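Local coordinates for protein VIN1 (Oscarella pearsei, PDB 6BFI) that probably binds actin filaments and may play a role in cell-cell adhesion, as a sponge member of the vinculin/alpha-catenin family, at residues S65-F70 / E130-V135; Q142-V147 / L161-P166; K173-R178 / S193-V198. One frame throughout, in Å; residues are numbered along the deposited sequence.

Contact 1 (S65-F70 / E130-V135); sequences SNDEDF and EVRKMV
Arg132 reaches across from its helix to Asp67 and Asp69 at the start of the facing helix, and the three form a salt-bridge network. Its chain leaves with CG beside the backbone N, runs extended through chi2 and bends at chi3 (-54°), which brings the guanidinium to the two acids. One end of the group, NH2, meets Asp67 OD2 at 3.3 Å in the guanidinium plane, at its edge; the bond is weak, and the carboxylate is turned 49° against that plane. Asp69 comes in over a face instead. Its CB lies 3.4 Å from Arg132 NH2, above the rim of the flat group, while its carboxylate stands almost perpendicular to it. Asp69 OD2 is 3.9 Å from Arg132 NE and well out of plane, a long pairing of charges with no N-H aimed at it.

Asp67 has further partners that help fix its rotation. Its OD2 is also hydrogen-bonded to Ser129 OG, and OD1 takes the hydroxyl of Ser65 (OG to OD1 2.8 Å) nearly end-on to the C-O bond. Asp67 occupies the N-cap position, but its carboxylate makes no capping bond; its oxygens are used by Ser65, Ser129 and Arg132. Phe70, buried, packs on Cys125 and Ala126 of helix 102-145 and on Met61.

The contact ties the first turn of helix 68-97 to its antiparallel successor, helix 102-145, which presents Val131 and Met134 to helix 154-178 and Val135 to helix 224-249.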
# COMPACT_ATOMS: atom_id res chain seq x y z
N SER A 65 -23.73 -4.82 32.79
CA SER A 65 -22.77 -5.79 32.30
C SER A 65 -22.72 -7.00 33.24
O SER A 65 -23.34 -7.02 34.31
CB SER A 65 -21.39 -5.15 32.16
OG SER A 65 -20.61 -5.32 33.33
N ASN A 66 -21.96 -8.02 32.84
CA ASN A 66 -21.77 -9.22 33.65
C ASN A 66 -20.31 -9.64 33.71
O ASN A 66 -20.00 -10.82 33.86
CB ASN A 66 -22.64 -10.37 33.15
CG ASN A 66 -23.87 -10.60 34.01
OD1 ASN A 66 -24.26 -9.74 34.81
ND2 ASN A 66 -24.49 -11.77 33.86
N ASP A 67 -19.39 -8.68 33.58
CA ASP A 67 -17.97 -8.91 33.78
C ASP A 67 -17.48 -8.00 34.89
O ASP A 67 -17.69 -6.78 34.85
CB ASP A 67 -17.17 -8.67 32.49
CG ASP A 67 -17.44 -7.32 31.88
OD1 ASP A 67 -18.56 -6.79 32.07
OD2 ASP A 67 -16.54 -6.78 31.20
N GLU A 68 -16.84 -8.59 35.90
CA GLU A 68 -16.46 -7.84 37.09
C GLU A 68 -15.26 -6.93 36.85
O GLU A 68 -15.03 -6.02 37.66
CB GLU A 68 -16.15 -8.80 38.24
CG GLU A 68 -17.35 -9.61 38.71
CD GLU A 68 -18.38 -8.78 39.44
OE1 GLU A 68 -18.02 -7.69 39.93
OE2 GLU A 68 -19.55 -9.21 39.54
N ASP A 69 -14.50 -7.15 35.78
CA ASP A 69 -13.38 -6.26 35.48
C ASP A 69 -13.86 -4.86 35.14
O ASP A 69 -13.29 -3.87 35.62
CB ASP A 69 -12.55 -6.85 34.34
CG ASP A 69 -12.17 -8.29 34.58
OD1 ASP A 69 -11.79 -8.63 35.72
OD2 ASP A 69 -12.26 -9.10 33.63
N PHE A 70 -14.91 -4.76 34.32
CA PHE A 70 -15.49 -3.47 33.99
C PHE A 70 -16.05 -2.78 35.23
O PHE A 70 -15.75 -1.61 35.51
CB PHE A 70 -16.58 -3.67 32.93
CG PHE A 70 -17.30 -2.42 32.54
CD1 PHE A 70 -16.64 -1.39 31.90
CD2 PHE A 70 -18.66 -2.29 32.77
CE1 PHE A 70 -17.31 -0.24 31.52
CE2 PHE A 70 -19.34 -1.15 32.40
CZ PHE A 70 -18.66 -0.12 31.78
N GLU A 130 -15.58 -4.50 25.69
CA GLU A 130 -16.04 -5.00 24.40
C GLU A 130 -14.97 -5.85 23.72
O GLU A 130 -15.25 -6.95 23.24
CB GLU A 130 -16.44 -3.83 23.50
CG GLU A 130 -17.44 -2.86 24.12
CD GLU A 130 -18.82 -3.47 24.32
OE1 GLU A 130 -19.12 -4.50 23.68
OE2 GLU A 130 -19.59 -2.92 25.13
N VAL A 131 -13.73 -5.35 23.68
CA VAL A 131 -12.66 -6.09 23.01
C VAL A 131 -12.41 -7.42 23.71
O VAL A 131 -12.15 -8.44 23.06
CB VAL A 131 -11.38 -5.23 22.94
CG1 VAL A 131 -10.22 -6.06 22.40
CG2 VAL A 131 -11.62 -4.02 22.06
N ARG A 132 -12.51 -7.45 25.04
CA ARG A 132 -12.36 -8.71 25.76
C ARG A 132 -13.45 -9.70 25.36
O ARG A 132 -13.17 -10.90 25.18
CB ARG A 132 -12.39 -8.48 27.27
CG ARG A 132 -11.09 -7.94 27.85
CD ARG A 132 -11.04 -8.13 29.36
NE ARG A 132 -12.21 -7.56 30.02
CZ ARG A 132 -12.24 -6.35 30.57
NH1 ARG A 132 -11.17 -5.57 30.54
NH2 ARG A 132 -13.35 -5.91 31.15
N LYS A 133 -14.69 -9.23 25.20
CA LYS A 133 -15.76 -10.11 24.75
C LYS A 133 -15.47 -10.67 23.36
O LYS A 133 -15.53 -11.89 23.14
CB LYS A 133 -17.09 -9.36 24.76
CG LYS A 133 -18.26 -10.16 24.22
CD LYS A 133 -19.35 -9.24 23.68
CE LYS A 133 -18.84 -8.44 22.49
NZ LYS A 133 -18.40 -9.31 21.36
N MET A 134 -15.16 -9.79 22.40
CA MET A 134 -14.89 -10.23 21.04
C MET A 134 -13.76 -11.25 21.00
O MET A 134 -13.89 -12.33 20.41
CB MET A 134 -14.56 -9.02 20.15
CG MET A 134 -15.54 -7.87 20.29
SD MET A 134 -15.35 -6.63 18.99
CE MET A 134 -16.79 -5.61 19.30
N VAL A 135 -12.63 -10.91 21.63
CA VAL A 135 -11.49 -11.82 21.68
C VAL A 135 -11.88 -13.14 22.33
O VAL A 135 -11.39 -14.20 21.93
CB VAL A 135 -10.31 -11.15 22.42
CG1 VAL A 135 -9.20 -12.15 22.72
CG2 VAL A 135 -9.77 -9.99 21.59

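Contact 2 (Q142-V147 / L161-P166); sequences QEYLDV and LQNLTP
Tyr144 and Asn163 meet through a polar bond at the ends of their side chains: Asn163 ND2 donates to Tyr144 OH at 3.0 Å, with an N-H...O angle of 142°. The hydroxyl sits 22° out of the amide plane, so the bond is tilted as well as bent. Behind it, Asn163 CB rests obliquely against the phenol, 3.6 Å from Tyr144 CE2. The ring is carried across because CG is anti to the backbone N (chi1 -170°). Deeper in, an apolar layer takes over: Leu164 CD1 lies 3.9 Å from Leu145 CD2 and 4.1 Å from Tyr144 CD2, so this one methyl group serves both residues of the facing helix. With a phenylalanine in place of Tyr144, the amide of Asn163 would probably lose its acceptor across the contact and be freer to turn.

Around these groups lies a second shell. The ring of Phe160, one turn before Asn163 and Leu164, also meets Tyr144. Leu145 is backed by Leu238 and Ile242 of helix 224-249, and Gln142 bonds Glu243 and so ties helix 102-145 to that same helix. In helix 154-178, Leu161 O accepts from both Leu164 N and Thr165 N, each at 2.9 Å, and the helix kinks where Pro166 has no N-H to give.

The arrangement is that of an antiparallel helical hairpin packed close to the connection between its helices, an element of the helical bundles from which vinculin/alpha-catenin family proteins are built.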
# COMPACT_ATOMS: atom_id res chain seq x y z
N GLN A 142 -11.62 -20.44 17.55
CA GLN A 142 -10.27 -20.85 17.18
C GLN A 142 -9.88 -22.15 17.88
O GLN A 142 -9.28 -23.04 17.27
CB GLN A 142 -9.28 -19.74 17.52
CG GLN A 142 -7.86 -20.04 17.12
CD GLN A 142 -6.88 -19.03 17.65
OE1 GLN A 142 -7.02 -18.54 18.78
NE2 GLN A 142 -5.88 -18.69 16.85
N GLU A 143 -10.22 -22.28 19.16
CA GLU A 143 -9.93 -23.51 19.89
C GLU A 143 -10.72 -24.68 19.32
O GLU A 143 -10.19 -25.79 19.20
CB GLU A 143 -10.24 -23.34 21.37
CG GLU A 143 -9.26 -22.44 22.11
CD GLU A 143 -9.81 -21.95 23.44
OE1 GLU A 143 -10.90 -22.40 23.84
OE2 GLU A 143 -9.14 -21.11 24.08
N TYR A 144 -11.98 -24.45 18.94
CA TYR A 144 -12.78 -25.55 18.40
C TYR A 144 -12.32 -25.96 17.00
O TYR A 144 -12.66 -27.06 16.56
CB TYR A 144 -14.26 -25.18 18.37
CG TYR A 144 -15.15 -26.36 18.03
CD1 TYR A 144 -15.21 -27.47 18.87
CD2 TYR A 144 -15.92 -26.37 16.87
CE1 TYR A 144 -16.01 -28.55 18.56
CE2 TYR A 144 -16.73 -27.45 16.56
CZ TYR A 144 -16.77 -28.53 17.41
OH TYR A 144 -17.57 -29.61 17.10
N LEU A 145 -11.56 -25.10 16.30
CA LEU A 145 -11.07 -25.48 14.98
C LEU A 145 -10.25 -26.76 15.02
O LEU A 145 -10.33 -27.59 14.11
CB LEU A 145 -10.23 -24.34 14.39
CG LEU A 145 -11.01 -23.19 13.75
CD1 LEU A 145 -10.05 -22.13 13.24
CD2 LEU A 145 -11.88 -23.72 12.62
N ASP A 146 -9.46 -26.96 16.08
CA ASP A 146 -8.53 -28.08 16.13
C ASP A 146 -9.23 -29.44 16.24
O ASP A 146 -8.57 -30.46 16.05
CB ASP A 146 -7.56 -27.90 17.30
CG ASP A 146 -6.13 -28.27 16.93
OD1 ASP A 146 -5.65 -27.81 15.88
OD2 ASP A 146 -5.50 -29.03 17.70
N VAL A 147 -10.53 -29.46 16.55
CA VAL A 147 -11.25 -30.73 16.66
C VAL A 147 -11.34 -31.44 15.31
O VAL A 147 -11.46 -32.67 15.27
CB VAL A 147 -12.65 -30.46 17.26
CG1 VAL A 147 -13.48 -31.73 17.31
CG2 VAL A 147 -12.52 -29.87 18.65
N LEU A 161 -19.54 -29.77 12.10
CA LEU A 161 -20.02 -28.68 11.27
C LEU A 161 -21.12 -27.89 11.97
O LEU A 161 -21.06 -26.66 12.06
CB LEU A 161 -20.51 -29.23 9.93
CG LEU A 161 -20.55 -28.35 8.68
CD1 LEU A 161 -20.76 -29.21 7.45
CD2 LEU A 161 -21.63 -27.28 8.76
N GLN A 162 -22.13 -28.60 12.49
CA GLN A 162 -23.24 -27.93 13.17
C GLN A 162 -22.82 -27.27 14.47
O GLN A 162 -23.59 -26.47 15.01
CB GLN A 162 -24.38 -28.92 13.43
CG GLN A 162 -24.29 -29.65 14.76
CD GLN A 162 -25.48 -30.55 15.00
OE1 GLN A 162 -26.05 -31.11 14.06
NE2 GLN A 162 -25.86 -30.71 16.26
N ASN A 163 -21.64 -27.58 15.00
CA ASN A 163 -21.09 -26.82 16.12
C ASN A 163 -20.22 -25.66 15.67
O ASN A 163 -20.08 -24.68 16.42
CB ASN A 163 -20.27 -27.73 17.04
CG ASN A 163 -21.06 -28.92 17.54
OD1 ASN A 163 -22.28 -28.98 17.39
ND2 ASN A 163 -20.36 -29.89 18.13
N LEU A 164 -19.65 -25.73 14.47
CA LEU A 164 -18.74 -24.70 13.98
C LEU A 164 -19.46 -23.55 13.31
O LEU A 164 -19.01 -22.40 13.41
CB LEU A 164 -17.74 -25.31 13.00
CG LEU A 164 -16.64 -24.38 12.47
CD1 LEU A 164 -15.69 -23.99 13.59
CD2 LEU A 164 -15.89 -25.02 11.32
N THR A 165 -20.58 -23.81 12.63
CA THR A 165 -21.29 -22.74 11.93
C THR A 165 -21.83 -21.67 12.87
O THR A 165 -21.60 -20.47 12.60
CB THR A 165 -22.41 -23.35 11.08
OG1 THR A 165 -21.84 -24.15 10.04
CG2 THR A 165 -23.25 -22.25 10.44
N PRO A 166 -22.53 -21.98 13.97
CA PRO A 166 -23.04 -20.89 14.83
C PRO A 166 -21.94 -20.08 15.48
O PRO A 166 -22.08 -18.86 15.62
CB PRO A 166 -23.91 -21.63 15.86
CG PRO A 166 -23.34 -23.00 15.91
CD PRO A 166 -22.92 -23.30 14.50

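Contact 3 (K173-R178 / S193-V198); sequences KVVEQR and SELGTV
Ser193 O is gripped twice by Thr197, through its N at 2.9 Å and more weakly through OG1 at 3.4 Å, in the turn of helix that carries Leu195 across to Val175 and Glu176. No polar bond joins the two segments; Leu195 does the work with its branched end. Its CD1 lies 3.7 Å from Val175 CG1, and its CD2 comes within 3.9 Å of Val175 CB, so both leucine methyls bear on the valine, CD2 meeting its CG1 as well as its CB, as the two side chains slide past each other in opposite directions. CG of Leu195 stands beside its backbone N (chi1 -78°), aiming both methyls at the partner helix.

Glu176 crosses the leucine obliquely: its CG is 3.7 Å from Leu195 CD1. The chain bends at chi2 (-71°), bringing OE2 back beside Leu195 CD1, from where it makes a long, weak ion pair with Arg199.

The contact joins helix 154-178, near its end, to helix 185-215. Glu194 and Val198 of the latter turn to helix 224-249, Val198 also touching Met168 and Met172, while Arg178 forms a salt bridge with Asp127 of helix 102-145.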
# COMPACT_ATOMS: atom_id res chain seq x y z
N LYS A 173 -20.38 -11.72 12.93
CA LYS A 173 -21.29 -10.62 13.20
C LYS A 173 -20.66 -9.60 14.15
O LYS A 173 -20.90 -8.40 14.02
CB LYS A 173 -22.61 -11.14 13.77
CG LYS A 173 -22.53 -11.70 15.18
CD LYS A 173 -23.92 -11.86 15.79
CE LYS A 173 -23.85 -12.12 17.28
NZ LYS A 173 -25.16 -11.86 17.93
N VAL A 174 -19.83 -10.07 15.08
CA VAL A 174 -19.20 -9.19 16.05
C VAL A 174 -18.07 -8.39 15.41
O VAL A 174 -17.95 -7.18 15.64
CB VAL A 174 -18.73 -10.01 17.26
CG1 VAL A 174 -17.54 -9.35 17.92
CG2 VAL A 174 -19.86 -10.17 18.26
N VAL A 175 -17.23 -9.04 14.60
CA VAL A 175 -16.15 -8.32 13.94
C VAL A 175 -16.71 -7.35 12.90
O VAL A 175 -16.30 -6.18 12.83
CB VAL A 175 -15.15 -9.31 13.32
CG1 VAL A 175 -14.03 -8.56 12.61
CG2 VAL A 175 -14.58 -10.22 14.39
N GLU A 176 -17.66 -7.82 12.08
CA GLU A 176 -18.35 -6.95 11.14
C GLU A 176 -19.10 -5.82 11.84
O GLU A 176 -19.35 -4.78 11.23
CB GLU A 176 -19.32 -7.76 10.29
CG GLU A 176 -18.74 -8.27 8.98
CD GLU A 176 -18.52 -7.15 7.97
OE1 GLU A 176 -19.16 -6.08 8.11
OE2 GLU A 176 -17.71 -7.34 7.04
N GLN A 177 -19.47 -6.01 13.11
CA GLN A 177 -19.99 -4.91 13.91
C GLN A 177 -18.88 -3.97 14.35
O GLN A 177 -19.11 -2.76 14.45
CB GLN A 177 -20.74 -5.47 15.13
CG GLN A 177 -20.99 -4.47 16.25
CD GLN A 177 -21.91 -3.34 15.83
OE1 GLN A 177 -22.71 -3.50 14.90
NE2 GLN A 177 -21.81 -2.21 16.51
N ARG A 178 -17.68 -4.49 14.58
CA ARG A 178 -16.61 -3.70 15.18
C ARG A 178 -15.93 -2.79 14.16
O ARG A 178 -15.75 -1.60 14.42
CB ARG A 178 -15.58 -4.63 15.83
CG ARG A 178 -14.35 -3.92 16.36
CD ARG A 178 -14.69 -2.94 17.48
NE ARG A 178 -13.49 -2.42 18.12
CZ ARG A 178 -13.49 -1.57 19.14
NH1 ARG A 178 -14.64 -1.13 19.64
NH2 ARG A 178 -12.34 -1.15 19.66
N SER A 193 -10.29 -8.01 5.56
CA SER A 193 -9.55 -8.99 4.77
C SER A 193 -9.52 -10.35 5.45
O SER A 193 -9.76 -11.39 4.82
CB SER A 193 -8.13 -8.49 4.51
OG SER A 193 -7.44 -8.25 5.72
N GLU A 194 -9.22 -10.38 6.76
CA GLU A 194 -9.21 -11.66 7.46
C GLU A 194 -10.60 -12.27 7.53
O GLU A 194 -10.75 -13.50 7.47
CB GLU A 194 -8.62 -11.49 8.86
CG GLU A 194 -7.28 -10.76 8.90
CD GLU A 194 -6.21 -11.42 8.06
OE1 GLU A 194 -6.23 -12.66 7.92
OE2 GLU A 194 -5.34 -10.69 7.53
N LEU A 195 -11.64 -11.43 7.66
CA LEU A 195 -13.01 -11.92 7.57
C LEU A 195 -13.24 -12.64 6.24
O LEU A 195 -13.78 -13.75 6.21
CB LEU A 195 -13.99 -10.76 7.73
CG LEU A 195 -14.24 -10.25 9.15
CD1 LEU A 195 -15.10 -8.99 9.12
CD2 LEU A 195 -14.90 -11.33 9.99
N GLY A 196 -12.82 -12.01 5.14
CA GLY A 196 -12.92 -12.67 3.85
C GLY A 196 -12.18 -14.00 3.82
O GLY A 196 -12.70 -14.99 3.30
N THR A 197 -10.98 -14.04 4.41
CA THR A 197 -10.22 -15.28 4.45
C THR A 197 -11.00 -16.39 5.15
O THR A 197 -11.13 -17.50 4.63
CB THR A 197 -8.88 -15.06 5.15
OG1 THR A 197 -8.02 -14.28 4.31
CG2 THR A 197 -8.20 -16.39 5.46
N VAL A 198 -11.55 -16.09 6.33
CA VAL A 198 -12.31 -17.11 7.07
C VAL A 198 -13.52 -17.57 6.26
O VAL A 198 -13.77 -18.78 6.11
CB VAL A 198 -12.72 -16.58 8.45
CG1 VAL A 198 -13.55 -17.61 9.19
CG2 VAL A 198 -11.49 -16.21 9.26

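In the fold
The three contacts follow one another along four successive helices. Contacts 1 and 2 share helix 102-145 and lie with their centres 22 Å apart; contacts 2 and 3 share helix 154-178, at 16 Å. In each of these pairs the nearest atoms remain about 7 Å apart. Contacts 1 and 3, 19 Å between centres, do touch: Met134 CG lies 3.4 Å from Val174 CG1, and Val131 CG2 is 3.8 Å from Arg178 NH2. The polar link of contact 1 and the buried apolar one of contact 3 are thus bridged by packing between helices 102-145 and 154-178, which contact 2 joins again near the connection between them.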